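Local coordinates for protein oxidoreductase, NAD-binding (Acidithiobacillus ferrooxidans, PDB 7BVJ) that oxidises the 3-hydroxyl of UDP-N-acetylglucosamine to a ketone with NAD(+), a step towards the 2,3-diamino-2,3-dideoxyglucose found in some lipid A, at residues 116-122 against 266-272; 137-143 against 204-210; 157-162 against 192-197. All blocks are in the same frame, centred on the assembly; numbering follows the deposited sequence.

Contact 1 (116-122 against 266-272)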
ATOM      1  N   ILE A 116      -2.807   6.417  -4.463  1.00 20.84           N
ATOM      2  CA  ILE A 116      -1.565   5.854  -3.955  1.00 20.60           C
ATOM      3  C   ILE A 116      -1.721   4.340  -3.940  1.00 23.11           C
ATOM      4  O   ILE A 116      -2.779   3.823  -3.566  1.00 22.83           O
ATOM      5  CB  ILE A 116      -1.221   6.395  -2.550  1.00 20.36           C
ATOM      6  CG1 ILE A 116      -1.399   7.911  -2.488  1.00 21.87           C
ATOM      7  CG2 ILE A 116       0.216   6.049  -2.174  1.00 22.23           C
ATOM      8  CD1 ILE A 116      -0.638   8.678  -3.572  1.00 20.50           C
ATOM      9  N   GLY A 117      -0.669   3.632  -4.346  1.00 19.92           N
ATOM     10  CA  GLY A 117      -0.695   2.181  -4.410  1.00 19.13           C
ATOM     11  C   GLY A 117      -0.597   1.454  -3.079  1.00 25.90           C
ATOM     12  O   GLY A 117       0.403   0.789  -2.799  1.00 25.51           O
ATOM     13  N   HIS A 118      -1.649   1.543  -2.261  1.00 21.46           N
ATOM     14  CA  HIS A 118      -1.701   0.839  -0.985  1.00 25.43           C
ATOM     15  C   HIS A 118      -2.503  -0.442  -1.177  1.00 24.71           C
ATOM     16  O   HIS A 118      -3.687  -0.545  -0.821  1.00 21.66           O
ATOM     17  CB  HIS A 118      -2.275   1.745   0.095  1.00 25.25           C
ATOM     18  CG  HIS A 118      -1.254   2.671   0.675  1.00 24.67           C
ATOM     19  ND1 HIS A 118      -0.193   2.218   1.424  1.00 20.17           N
ATOM     20  CD2 HIS A 118      -1.106   4.013   0.580  1.00 22.99           C
ATOM     21  CE1 HIS A 118       0.551   3.244   1.796  1.00 23.24           C
ATOM     22  NE2 HIS A 118       0.023   4.345   1.291  1.00 28.67           N
ATOM     23  N   ILE A 119      -1.797  -1.449  -1.700  1.00 21.99           N
ATOM     24  CA  ILE A 119      -2.406  -2.657  -2.251  1.00 25.90           C
ATOM     25  C   ILE A 119      -3.226  -3.435  -1.220  1.00 25.69           C
ATOM     26  O   ILE A 119      -4.256  -4.029  -1.571  1.00 23.43           O
ATOM     27  CB  ILE A 119      -1.316  -3.538  -2.903  1.00 29.67           C
ATOM     28  CG1 ILE A 119      -1.952  -4.643  -3.758  1.00 30.17           C
ATOM     29  CG2 ILE A 119      -0.339  -4.114  -1.851  1.00 23.89           C
ATOM     30  CD1 ILE A 119      -1.101  -5.095  -4.938  1.00 27.31           C
ATOM     31  N   LYS A 120      -2.832  -3.419   0.057  1.00 26.65           N
ATOM     32  CA  LYS A 120      -3.432  -4.236   1.150  1.00 24.05           C
ATOM     33  C   LYS A 120      -4.895  -3.856   1.367  1.00 25.05           C
ATOM     34  O   LYS A 120      -5.589  -4.605   1.920  1.00 25.85           O
ATOM     35  CB  LYS A 120      -2.628  -4.043   2.434  1.00 29.49           C
ATOM     36  CG  LYS A 120      -1.848  -5.221   2.960  1.00 28.01           C
ATOM     37  CD  LYS A 120      -0.586  -5.492   2.238  1.00 34.19           C
ATOM     38  CE  LYS A 120      -0.702  -6.768   1.436  1.00 35.72           C
ATOM     39  NZ  LYS A 120       0.440  -6.919   0.523  1.00 36.62           N
ATOM     40  N   ARG A 121      -5.292  -2.681   0.930  1.00 25.67           N
ATOM     41  CA  ARG A 121      -6.685  -2.286   1.057  1.00 27.40           C
ATOM     42  C   ARG A 121      -7.593  -3.150   0.201  1.00 28.33           C
ATOM     43  O   ARG A 121      -8.767  -3.318   0.548  1.00 33.75           O
ATOM     44  CB  ARG A 121      -6.877  -0.827   0.668  1.00 23.43           C
ATOM     45  CG  ARG A 121      -6.236   0.190   1.575  1.00 19.90           C
ATOM     46  CD  ARG A 121      -6.756   1.560   1.264  1.00 23.66           C
ATOM     47  NE  ARG A 121      -6.274   2.571   2.204  1.00 23.99           N
ATOM     48  CZ  ARG A 121      -6.925   3.699   2.454  1.00 20.90           C
ATOM     49  NH1 ARG A 121      -8.058   3.945   1.823  1.00 26.28           N
ATOM     50  NH2 ARG A 121      -6.449   4.576   3.315  1.00 21.66           N
ATOM     51  N   VAL A 122      -7.101  -3.676  -0.927  1.00 25.26           N
ATOM     52  CA  VAL A 122      -7.947  -4.484  -1.805  1.00 28.78           C
ATOM     53  C   VAL A 122      -7.745  -5.977  -1.561  1.00 24.43           C
ATOM     54  O   VAL A 122      -8.318  -6.806  -2.280  1.00 27.35           O
ATOM     55  CB  VAL A 122      -7.757  -4.115  -3.299  1.00 30.94           C
ATOM     56  CG1 VAL A 122      -7.871  -2.609  -3.524  1.00 26.65           C
ATOM     57  CG2 VAL A 122      -6.450  -4.625  -3.849  1.00 23.12           C
ATOM     58  N   ARG A 266      -7.855 -13.228  -5.713  1.00 36.22           N
ATOM     59  CA  ARG A 266      -7.935 -12.412  -6.920  1.00 40.72           C
ATOM     60  C   ARG A 266      -6.644 -11.614  -7.101  1.00 35.29           C
ATOM     61  O   ARG A 266      -5.807 -11.519  -6.203  1.00 34.42           O
ATOM     62  CB  ARG A 266      -9.160 -11.484  -6.902  1.00 34.51           C
ATOM     63  CG  ARG A 266      -8.962 -10.189  -6.153  1.00 34.47           C
ATOM     64  CD  ARG A 266     -10.205  -9.332  -6.229  1.00 40.74           C
ATOM     65  NE  ARG A 266     -10.101  -8.134  -5.399  1.00 44.01           N
ATOM     66  CZ  ARG A 266     -11.138  -7.552  -4.800  1.00 53.45           C
ATOM     67  NH1 ARG A 266     -12.356  -8.076  -4.929  1.00 50.88           N
ATOM     68  NH2 ARG A 266     -10.960  -6.455  -4.061  1.00 49.33           N
ATOM     69  N   ASP A 267      -6.483 -11.061  -8.300  1.00 34.03           N
ATOM     70  CA  ASP A 267      -5.328 -10.233  -8.633  1.00 35.10           C
ATOM     71  C   ASP A 267      -5.463  -8.879  -7.942  1.00 28.11           C
ATOM     72  O   ASP A 267      -6.317  -8.074  -8.309  1.00 28.43           O
ATOM     73  CB  ASP A 267      -5.247 -10.071 -10.149  1.00 32.05           C
ATOM     74  CG  ASP A 267      -3.853  -9.705 -10.629  1.00 37.07           C
ATOM     75  OD1 ASP A 267      -3.156  -8.890  -9.971  1.00 31.30           O
ATOM     76  OD2 ASP A 267      -3.459 -10.243 -11.683  1.00 41.33           O
ATOM     77  N   ALA A 268      -4.629  -8.622  -6.935  1.00 30.36           N
ATOM     78  CA  ALA A 268      -4.774  -7.384  -6.173  1.00 30.01           C
ATOM     79  C   ALA A 268      -4.379  -6.162  -7.002  1.00 28.87           C
ATOM     80  O   ALA A 268      -5.056  -5.127  -6.966  1.00 31.84           O
ATOM     81  CB  ALA A 268      -3.942  -7.466  -4.890  1.00 26.49           C
ATOM     82  N   LEU A 269      -3.289  -6.258  -7.754  1.00 28.15           N
ATOM     83  CA  LEU A 269      -2.822  -5.096  -8.498  1.00 26.62           C
ATOM     84  C   LEU A 269      -3.751  -4.781  -9.671  1.00 23.45           C
ATOM     85  O   LEU A 269      -4.026  -3.607  -9.960  1.00 22.11           O
ATOM     86  CB  LEU A 269      -1.378  -5.336  -8.957  1.00 23.24           C
ATOM     87  CG  LEU A 269      -0.788  -4.277  -9.892  1.00 23.76           C
ATOM     88  CD1 LEU A 269      -0.670  -2.959  -9.158  1.00 21.93           C
ATOM     89  CD2 LEU A 269       0.547  -4.719 -10.465  1.00 19.96           C
ATOM     90  N   ALA A 270      -4.255  -5.813 -10.353  1.00 24.58           N
ATOM     91  CA  ALA A 270      -5.317  -5.599 -11.337  1.00 27.63           C
ATOM     92  C   ALA A 270      -6.531  -4.918 -10.709  1.00 23.49           C
ATOM     93  O   ALA A 270      -7.129  -4.025 -11.316  1.00 19.45           O
ATOM     94  CB  ALA A 270      -5.734  -6.930 -11.975  1.00 30.73           C
ATOM     95  N   ALA A 271      -6.926  -5.349  -9.507  1.00 25.56           N
ATOM     96  CA  ALA A 271      -8.070  -4.741  -8.826  1.00 26.01           C
ATOM     97  C   ALA A 271      -7.819  -3.264  -8.550  1.00 20.74           C
ATOM     98  O   ALA A 271      -8.682  -2.411  -8.779  1.00 21.15           O
ATOM     99  CB  ALA A 271      -8.340  -5.489  -7.510  1.00 22.62           C
ATOM    100  N   GLU A 272      -6.629  -2.953  -8.049  1.00 19.72           N
ATOM    101  CA  GLU A 272      -6.273  -1.582  -7.710  1.00 26.94           C
ATOM    102  C   GLU A 272      -6.222  -0.706  -8.969  1.00 25.43           C
ATOM    103  O   GLU A 272      -6.678   0.449  -8.969  1.00 24.68           O
ATOM    104  CB  GLU A 272      -4.940  -1.640  -6.941  1.00 24.06           C
ATOM    105  CG  GLU A 272      -4.139  -0.391  -6.713  1.00 29.49           C
ATOM    106  CD  GLU A 272      -2.936  -0.641  -5.764  1.00 30.87           C
ATOM    107  OE1 GLU A 272      -2.982  -0.285  -4.565  1.00 26.80           O
ATOM    108  OE2 GLU A 272      -1.941  -1.228  -6.217  1.00 29.53           O
TER
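I119 lies against the first turn of helix 268-282, and its CG1 and CD1 do most of the touching. I119 CG1 sits 3.6 Å from A268 CB, while I119 CD1 stays by the same methyl and reaches L269 N and CB. With CG1 anti to the backbone N (chi1 -167°), the long branch swings across to the helix although its CB does not face it. V122 comes in one 3-10 turn later and points straight at the helix: V122 CG2 rests over A268 O (3.5 Å), A268 CB and, farther off, A271 CB. At one edge, R266 NH2 makes a weak, bent bond to V122 O (3.2 Å, 126° at the hydrogen), with V122 O placed obliquely to the guanidinium plane, and also bonds Q127 OE1; R266 NE is buried here without a polar partner. The place is the seam where the last strand of the parallel Rossmann sheet, 114-117, runs out into the C-terminal domain of this Gfo/Idh/MocA enzyme. There the chain folds through an inverse gamma turn centred on G117, closed by H118 N to I116 O at 2.9 Å. E272, extended beyond CG, lays its carboxylate beside this turn: E272 OE1 is 3.2 Å from H118 N and 3.3 Å from I119 N, but both angles are too poor for a hydrogen bond, so any attraction to these amides would be mainly electrostatic. Further out, D267 caps the helix, its OD1 receiving A270 N almost straight (176°) from above the carboxylate plane. R121 leads away from the helix into a salt bridge with D167, and H118 packs on K91, one of two candidates for the catalytic base.

Contact 2 (137-143 against 204-210)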
ATOM      1  N   PRO A 137     -12.123  -1.472  14.991  1.00 27.21           N
ATOM      2  CA  PRO A 137     -11.541  -2.398  15.969  1.00 24.82           C
ATOM      3  C   PRO A 137     -11.004  -1.642  17.167  1.00 22.81           C
ATOM      4  O   PRO A 137     -10.617  -0.475  17.067  1.00 22.80           O
ATOM      5  CB  PRO A 137     -10.405  -3.075  15.196  1.00 23.29           C
ATOM      6  CG  PRO A 137     -10.177  -2.207  13.995  1.00 23.53           C
ATOM      7  CD  PRO A 137     -11.486  -1.595  13.670  1.00 21.29           C
ATOM      8  N   ARG A 138     -10.974  -2.330  18.304  1.00 20.38           N
ATOM      9  CA  ARG A 138     -10.415  -1.763  19.520  1.00 21.99           C
ATOM     10  C   ARG A 138      -8.927  -2.046  19.644  1.00 18.98           C
ATOM     11  O   ARG A 138      -8.197  -1.226  20.214  1.00 18.43           O
ATOM     12  CB  ARG A 138     -11.150  -2.309  20.749  1.00 23.53           C
ATOM     13  CG  ARG A 138     -12.666  -2.360  20.599  1.00 29.89           C
ATOM     14  CD  ARG A 138     -13.221  -0.979  20.322  1.00 32.73           C
ATOM     15  NE  ARG A 138     -14.615  -0.837  20.720  1.00 37.29           N
ATOM     16  CZ  ARG A 138     -15.288   0.302  20.624  1.00 40.94           C
ATOM     17  NH1 ARG A 138     -14.686   1.381  20.131  1.00 44.10           N
ATOM     18  NH2 ARG A 138     -16.552   0.367  21.017  1.00 50.01           N
ATOM     19  N   TYR A 139      -8.462  -3.179  19.114  1.00 16.81           N
ATOM     20  CA  TYR A 139      -7.038  -3.503  19.140  1.00 20.37           C
ATOM     21  C   TYR A 139      -6.632  -4.200  17.845  1.00 22.18           C
ATOM     22  O   TYR A 139      -7.361  -5.061  17.351  1.00 22.02           O
ATOM     23  CB  TYR A 139      -6.736  -4.386  20.363  1.00 23.70           C
ATOM     24  CG  TYR A 139      -5.311  -4.879  20.517  1.00 23.17           C
ATOM     25  CD1 TYR A 139      -4.248  -3.997  20.631  1.00 20.85           C
ATOM     26  CD2 TYR A 139      -5.042  -6.236  20.587  1.00 24.80           C
ATOM     27  CE1 TYR A 139      -2.948  -4.458  20.773  1.00 22.42           C
ATOM     28  CE2 TYR A 139      -3.768  -6.704  20.731  1.00 21.83           C
ATOM     29  CZ  TYR A 139      -2.716  -5.814  20.830  1.00 24.39           C
ATOM     30  OH  TYR A 139      -1.435  -6.308  20.992  1.00 19.43           O
ATOM     31  N   LEU A 140      -5.474  -3.824  17.280  1.00 20.07           N
ATOM     32  CA  LEU A 140      -4.901  -4.539  16.136  1.00 22.42           C
ATOM     33  C   LEU A 140      -3.460  -4.952  16.449  1.00 23.17           C
ATOM     34  O   LEU A 140      -2.675  -4.159  16.975  1.00 17.29           O
ATOM     35  CB  LEU A 140      -4.897  -3.709  14.839  1.00 17.58           C
ATOM     36  CG  LEU A 140      -6.071  -2.867  14.377  1.00 24.34           C
ATOM     37  CD1 LEU A 140      -6.033  -1.525  15.085  1.00 25.14           C
ATOM     38  CD2 LEU A 140      -6.007  -2.656  12.874  1.00 19.18           C
ATOM     39  N   GLU A 141      -3.124  -6.196  16.103  1.00 19.70           N
ATOM     40  CA  GLU A 141      -1.814  -6.787  16.327  1.00 20.91           C
ATOM     41  C   GLU A 141      -1.361  -7.371  14.996  1.00 24.98           C
ATOM     42  O   GLU A 141      -2.033  -8.249  14.456  1.00 24.91           O
ATOM     43  CB  GLU A 141      -1.913  -7.886  17.382  1.00 19.66           C
ATOM     44  CG  GLU A 141      -0.775  -7.991  18.322  1.00 29.41           C
ATOM     45  CD  GLU A 141      -1.079  -8.945  19.468  1.00 26.19           C
ATOM     46  OE1 GLU A 141      -1.548 -10.076  19.207  1.00 29.98           O
ATOM     47  OE2 GLU A 141      -0.848  -8.555  20.629  1.00 27.88           O
ATOM     48  N   ALA A 142      -0.234  -6.910  14.459  1.00 19.04           N
ATOM     49  CA  ALA A 142       0.145  -7.367  13.123  1.00 25.68           C
ATOM     50  C   ALA A 142       1.630  -7.690  13.049  1.00 23.61           C
ATOM     51  O   ALA A 142       2.448  -7.118  13.781  1.00 18.53           O
ATOM     52  CB  ALA A 142      -0.234  -6.339  12.023  1.00 15.35           C
ATOM     53  N   GLU A 143       1.957  -8.629  12.148  1.00 24.75           N
ATOM     54  CA  GLU A 143       3.334  -9.015  11.840  1.00 26.33           C
ATOM     55  C   GLU A 143       3.547  -9.047  10.328  1.00 24.74           C
ATOM     56  O   GLU A 143       2.798  -9.715   9.604  1.00 24.52           O
ATOM     57  CB  GLU A 143       3.692 -10.386  12.434  1.00 28.05           C
ATOM     58  CG  GLU A 143       3.465 -10.507  13.921  1.00 39.96           C
ATOM     59  CD  GLU A 143       3.399 -11.950  14.366  1.00 47.97           C
ATOM     60  OE1 GLU A 143       4.470 -12.530  14.677  1.00 47.35           O
ATOM     61  OE2 GLU A 143       2.273 -12.499  14.388  1.00 48.13           O
ATOM     62  N   GLY A 204      -9.144   5.805  21.122  1.00 23.00           N
ATOM     63  CA  GLY A 204      -8.671   4.809  22.062  1.00 23.33           C
ATOM     64  C   GLY A 204      -8.160   3.501  21.481  1.00 22.70           C
ATOM     65  O   GLY A 204      -7.721   2.643  22.258  1.00 19.29           O
ATOM     66  N   THR A 205      -8.230   3.294  20.159  1.00 21.56           N
ATOM     67  CA  THR A 205      -7.677   2.075  19.560  1.00 21.58           C
ATOM     68  C   THR A 205      -6.159   2.024  19.706  1.00 16.70           C
ATOM     69  O   THR A 205      -5.474   3.040  19.599  1.00 17.59           O
ATOM     70  CB  THR A 205      -8.018   1.973  18.067  1.00 21.37           C
ATOM     71  OG1 THR A 205      -9.432   2.054  17.868  1.00 21.08           O
ATOM     72  CG2 THR A 205      -7.527   0.639  17.499  1.00 21.53           C
ATOM     73  N   VAL A 206      -5.634   0.823  19.941  1.00 20.92           N
ATOM     74  CA  VAL A 206      -4.198   0.579  20.047  1.00 23.30           C
ATOM     75  C   VAL A 206      -3.802  -0.358  18.915  1.00 17.64           C
ATOM     76  O   VAL A 206      -4.476  -1.362  18.673  1.00 15.33           O
ATOM     77  CB  VAL A 206      -3.819  -0.018  21.420  1.00 22.71           C
ATOM     78  CG1 VAL A 206      -2.352  -0.540  21.430  1.00 23.61           C
ATOM     79  CG2 VAL A 206      -4.028   1.005  22.531  1.00 21.26           C
ATOM     80  N   ALA A 207      -2.719  -0.019  18.220  1.00 17.79           N
ATOM     81  CA  ALA A 207      -2.137  -0.853  17.171  1.00 21.21           C
ATOM     82  C   ALA A 207      -0.727  -1.251  17.573  1.00 18.48           C
ATOM     83  O   ALA A 207       0.081  -0.392  17.920  1.00 17.01           O
ATOM     84  CB  ALA A 207      -2.094  -0.120  15.822  1.00 14.87           C
ATOM     85  N   ASN A 208      -0.426  -2.543  17.487  1.00 18.07           N
ATOM     86  CA  ASN A 208       0.842  -3.124  17.924  1.00 20.40           C
ATOM     87  C   ASN A 208       1.420  -3.841  16.706  1.00 22.76           C
ATOM     88  O   ASN A 208       1.078  -5.000  16.450  1.00 21.92           O
ATOM     89  CB  ASN A 208       0.598  -4.080  19.145  1.00 22.48           C
ATOM     90  CG  ASN A 208       1.785  -4.967  19.450  1.00 24.76           C
ATOM     91  OD1 ASN A 208       2.913  -4.697  19.022  1.00 24.05           O
ATOM     92  ND2 ASN A 208       1.540  -6.037  20.196  1.00 24.12           N
ATOM     93  N   LEU A 209       2.291  -3.148  15.962  1.00 15.67           N
ATOM     94  CA  LEU A 209       2.662  -3.514  14.597  1.00 19.24           C
ATOM     95  C   LEU A 209       4.143  -3.854  14.505  1.00 20.47           C
ATOM     96  O   LEU A 209       4.995  -3.006  14.785  1.00 20.41           O
ATOM     97  CB  LEU A 209       2.350  -2.371  13.629  1.00 20.31           C
ATOM     98  CG  LEU A 209       0.946  -1.786  13.775  1.00 21.39           C
ATOM     99  CD1 LEU A 209       0.722  -0.736  12.694  1.00 20.94           C
ATOM    100  CD2 LEU A 209      -0.052  -2.924  13.645  1.00 20.51           C
ATOM    101  N   ALA A 210       4.447  -5.068  14.058  1.00 18.93           N
ATOM    102  CA  ALA A 210       5.818  -5.541  13.938  1.00 17.19           C
ATOM    103  C   ALA A 210       6.189  -5.725  12.470  1.00 21.18           C
ATOM    104  O   ALA A 210       5.357  -6.127  11.652  1.00 18.62           O
ATOM    105  CB  ALA A 210       6.006  -6.852  14.713  1.00 17.47           C
TER
HETATM  106  O   HOH W   1     -11.333   2.361  20.021  1.00 20.30           O
HETATM  107  O   HOH W   2       2.487  -7.644  16.521  1.00 28.68           O
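A142 O takes two donors: A210 N of the partner strand, 2.9 Å from A142 O, and a water 2.8 Å from it, which also donates to N208 O. Farther along, N208 ND2 donates to Y139 OH, 3.1 Å away and nearly straight (170° at the hydrogen), with the hydroxyl lying in the amide plane. E141 OE2 is modelled at the edge of the Y139 ring and in its plane, but too close to the hydroxyl, so that approach is doubtful. Y139 and N208 run side by side in the same direction, each with CG anti to its own backbone N, which carries ring and amide along one face of the sheet, their planes 36° apart. E141 stands next to N208 with its carboxylate turned nearly perpendicular to the amide. V206 O lies 3.3 Å from Y139 CD1, oblique to the ring, and V206 CG1 meets CE1 and CD1. L140 and A142 point to the other face; L140 CD1 reaches T205 CG2 (3.6 Å) and A142 CB meets L209 CD2. Between the two faces runs a regular parallel ladder, alternating between the strands from V206 N to R138 O through N208 N to L140 O (2.8 Å). Where it starts, T205 OG1 lies 2.9 Å from P137 O and accepts from another water. E143 turns to salt bridges with R221 and R223, and R223 helps line the site of the bound disulfonate, about 4 Å from the E141 side chain. This is the one parallel pairing in the mixed sheet: antiparallel strand 194-201 flanks 206-215, strand 219-225 flanks 139-147 with a classic bulge at R138 and Y139 opposite F225, and helix 157-173 packs over L140, A142, T205 and L209.

Contact 3 (157-162 against 192-197); sequences VIMDLM and ADMATA
V157 fits against the start of strand 194-201 by every atom beyond CA. Here helix 157-173 lies on one face of the C-terminal domain's mixed sheet, crossing the strand at -76°. From V157 CB, 4.0 Å from A192 O, the side chain forks: V157 CG2 lies 3.5 Å from D193 O, whereas V157 CG1, anti to the backbone N (chi1 152°), reaches over to A195, 3.9 Å from A195 CB. I158 CD1 meets the same A195 CB at 3.5 Å. M162 follows after a wide pi-type turn, closed by M162 N to V157 O, which places V157 and M162 on the same side of the helix. Its thioether bends at the end, with SD against A197 CB and CE lying over the strand backbone near A195 O. A195 and A197 face the helix, while M194 and T196 point away. D193, where the strand bulges opposite V185, turns away to a salt bridge with R213 and to the amides of A187 and V188. D160 O receives K91 NZ, a proposed catalytic base. One water bridges the segments, accepting from V157 N at 2.7 Å and donating to A192 O at 3.0 Å.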
ATOM      1  N   VAL A 157      12.218  -0.838   6.683  1.00 22.19           N
ATOM      2  CA  VAL A 157      11.357  -1.683   7.507  1.00 23.85           C
ATOM      3  C   VAL A 157      10.038  -0.986   7.852  1.00 20.89           C
ATOM      4  O   VAL A 157       8.989  -1.628   7.911  1.00 21.52           O
ATOM      5  CB  VAL A 157      12.166  -2.128   8.745  1.00 18.78           C
ATOM      6  CG1 VAL A 157      11.315  -2.413   9.938  1.00 27.35           C
ATOM      7  CG2 VAL A 157      13.002  -3.364   8.367  1.00 28.38           C
ATOM      8  N   ILE A 158      10.058   0.329   8.045  1.00 23.18           N
ATOM      9  CA  ILE A 158       8.840   1.079   8.332  1.00 20.62           C
ATOM     10  C   ILE A 158       8.129   1.504   7.051  1.00 26.21           C
ATOM     11  O   ILE A 158       6.936   1.233   6.877  1.00 26.90           O
ATOM     12  CB  ILE A 158       9.171   2.298   9.215  1.00 19.42           C
ATOM     13  CG1 ILE A 158       9.982   1.864  10.434  1.00 26.90           C
ATOM     14  CG2 ILE A 158       7.894   2.989   9.659  1.00 19.46           C
ATOM     15  CD1 ILE A 158       9.253   0.806  11.260  1.00 20.78           C
ATOM     16  N   MET A 159       8.855   2.170   6.135  1.00 23.42           N
ATOM     17  CA  MET A 159       8.250   2.782   4.951  1.00 27.22           C
ATOM     18  C   MET A 159       7.882   1.773   3.866  1.00 25.54           C
ATOM     19  O   MET A 159       7.013   2.066   3.035  1.00 25.41           O
ATOM     20  CB  MET A 159       9.187   3.845   4.358  1.00 28.36           C
ATOM     21  CG  MET A 159       9.623   4.954   5.326  1.00 29.35           C
ATOM     22  SD  MET A 159       8.300   5.932   6.089  1.00 38.59           S
ATOM     23  CE  MET A 159       7.218   6.122   4.682  1.00 24.37           C
ATOM     24  N   ASP A 160       8.509   0.597   3.845  1.00 26.74           N
ATOM     25  CA  ASP A 160       8.208  -0.402   2.830  1.00 28.17           C
ATOM     26  C   ASP A 160       7.463  -1.625   3.352  1.00 28.25           C
ATOM     27  O   ASP A 160       6.913  -2.366   2.537  1.00 29.64           O
ATOM     28  CB  ASP A 160       9.502  -0.876   2.141  1.00 26.78           C
ATOM     29  CG  ASP A 160      10.291   0.270   1.519  1.00 31.37           C
ATOM     30  OD1 ASP A 160       9.682   1.127   0.837  1.00 30.24           O
ATOM     31  OD2 ASP A 160      11.523   0.326   1.733  1.00 29.83           O
ATOM     32  N   LEU A 161       7.475  -1.890   4.665  1.00 22.06           N
ATOM     33  CA  LEU A 161       6.751  -3.021   5.238  1.00 22.58           C
ATOM     34  C   LEU A 161       5.651  -2.569   6.186  1.00 23.84           C
ATOM     35  O   LEU A 161       4.472  -2.849   5.942  1.00 27.04           O
ATOM     36  CB  LEU A 161       7.708  -3.957   5.989  1.00 27.56           C
ATOM     37  CG  LEU A 161       8.883  -4.611   5.276  1.00 25.55           C
ATOM     38  CD1 LEU A 161       9.681  -5.422   6.272  1.00 24.05           C
ATOM     39  CD2 LEU A 161       8.379  -5.498   4.141  1.00 27.19           C
ATOM     40  N   MET A 162       6.002  -1.834   7.242  1.00 25.39           N
ATOM     41  CA  MET A 162       5.033  -1.561   8.292  1.00 23.76           C
ATOM     42  C   MET A 162       3.926  -0.645   7.804  1.00 24.09           C
ATOM     43  O   MET A 162       2.799  -0.698   8.320  1.00 19.40           O
ATOM     44  CB  MET A 162       5.716  -0.945   9.510  1.00 20.71           C
ATOM     45  CG  MET A 162       4.876  -1.091  10.764  1.00 19.91           C
ATOM     46  SD  MET A 162       5.458  -0.128  12.146  1.00 19.61           S
ATOM     47  CE  MET A 162       6.782  -1.173  12.793  1.00 19.65           C
ATOM     48  N   ALA A 192      17.385  -0.047  11.083  1.00 27.17           N
ATOM     49  CA  ALA A 192      16.596  -1.087  11.729  1.00 22.90           C
ATOM     50  C   ALA A 192      16.414  -2.263  10.780  1.00 21.34           C
ATOM     51  O   ALA A 192      16.103  -2.075   9.600  1.00 24.84           O
ATOM     52  CB  ALA A 192      15.232  -0.527  12.158  1.00 21.97           C
ATOM     53  N   ASP A 193      16.654  -3.476  11.281  1.00 16.74           N
ATOM     54  CA  ASP A 193      16.249  -4.675  10.557  1.00 22.68           C
ATOM     55  C   ASP A 193      14.905  -5.194  11.030  1.00 25.46           C
ATOM     56  O   ASP A 193      14.257  -5.961  10.312  1.00 24.25           O
ATOM     57  CB  ASP A 193      17.280  -5.794  10.716  1.00 22.24           C
ATOM     58  CG  ASP A 193      18.628  -5.444  10.098  1.00 28.55           C
ATOM     59  OD1 ASP A 193      18.684  -5.062   8.895  1.00 27.73           O
ATOM     60  OD2 ASP A 193      19.628  -5.556  10.834  1.00 28.73           O
ATOM     61  N   MET A 194      14.505  -4.825  12.236  1.00 22.30           N
ATOM     62  CA  MET A 194      13.166  -5.129  12.704  1.00 29.04           C
ATOM     63  C   MET A 194      12.705  -3.962  13.555  1.00 20.14           C
ATOM     64  O   MET A 194      13.508  -3.301  14.205  1.00 20.53           O
ATOM     65  CB  MET A 194      13.133  -6.431  13.505  1.00 27.61           C
ATOM     66  CG  MET A 194      14.410  -6.645  14.291  1.00 25.33           C
ATOM     67  SD  MET A 194      14.415  -8.137  15.290  1.00 43.18           S
ATOM     68  CE  MET A 194      14.858  -9.351  14.049  1.00 31.66           C
ATOM     69  N   ALA A 195      11.416  -3.681  13.507  1.00 23.01           N
ATOM     70  CA  ALA A 195      10.862  -2.634  14.342  1.00 24.18           C
ATOM     71  C   ALA A 195       9.485  -3.068  14.815  1.00 24.07           C
ATOM     72  O   ALA A 195       8.842  -3.937  14.225  1.00 17.31           O
ATOM     73  CB  ALA A 195      10.792  -1.288  13.612  1.00 18.53           C
ATOM     74  N   THR A 196       9.066  -2.476  15.923  1.00 21.87           N
ATOM     75  CA  THR A 196       7.740  -2.718  16.458  1.00 17.65           C
ATOM     76  C   THR A 196       7.241  -1.403  17.017  1.00 21.53           C
ATOM     77  O   THR A 196       7.960  -0.729  17.766  1.00 14.87           O
ATOM     78  CB  THR A 196       7.752  -3.817  17.518  1.00 18.93           C
ATOM     79  OG1 THR A 196       8.134  -5.047  16.890  1.00 24.96           O
ATOM     80  CG2 THR A 196       6.364  -3.989  18.153  1.00 21.40           C
ATOM     81  N   ALA A 197       6.043  -1.016  16.586  1.00 17.34           N
ATOM     82  CA  ALA A 197       5.414   0.215  17.021  1.00 18.67           C
ATOM     83  C   ALA A 197       4.156  -0.096  17.817  1.00 23.10           C
ATOM     84  O   ALA A 197       3.474  -1.099  17.574  1.00 20.91           O
ATOM     85  CB  ALA A 197       5.065   1.118  15.836  1.00 18.07           C
TER
HETATM   86  O   HOH W   3      14.407  -0.141   8.060  1.00 21.49           O

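Overall arrangement
Contacts 2 and 3 belong to one layered unit, the mixed sheet and helix 157-173, with centres 15 Å apart. Strands 206-215 and 194-201 join them directly: L209 N lies 2.9 Å from A197 O, a probable hydrogen bond, and M162 CE packs near L209 O. Contact 1 stands apart at the domain junction, its centre 22 Å from contact 2 and 21 Å from contact 3; along the chain it encloses both, and contact 3 is nested within contact 2. It is also the one nearer the cofactor: the L269 side chain is about 5 Å from that of NAD-binding L14 and about 10 Å from the NAD. Contact 2 instead borders the bound disulfonate.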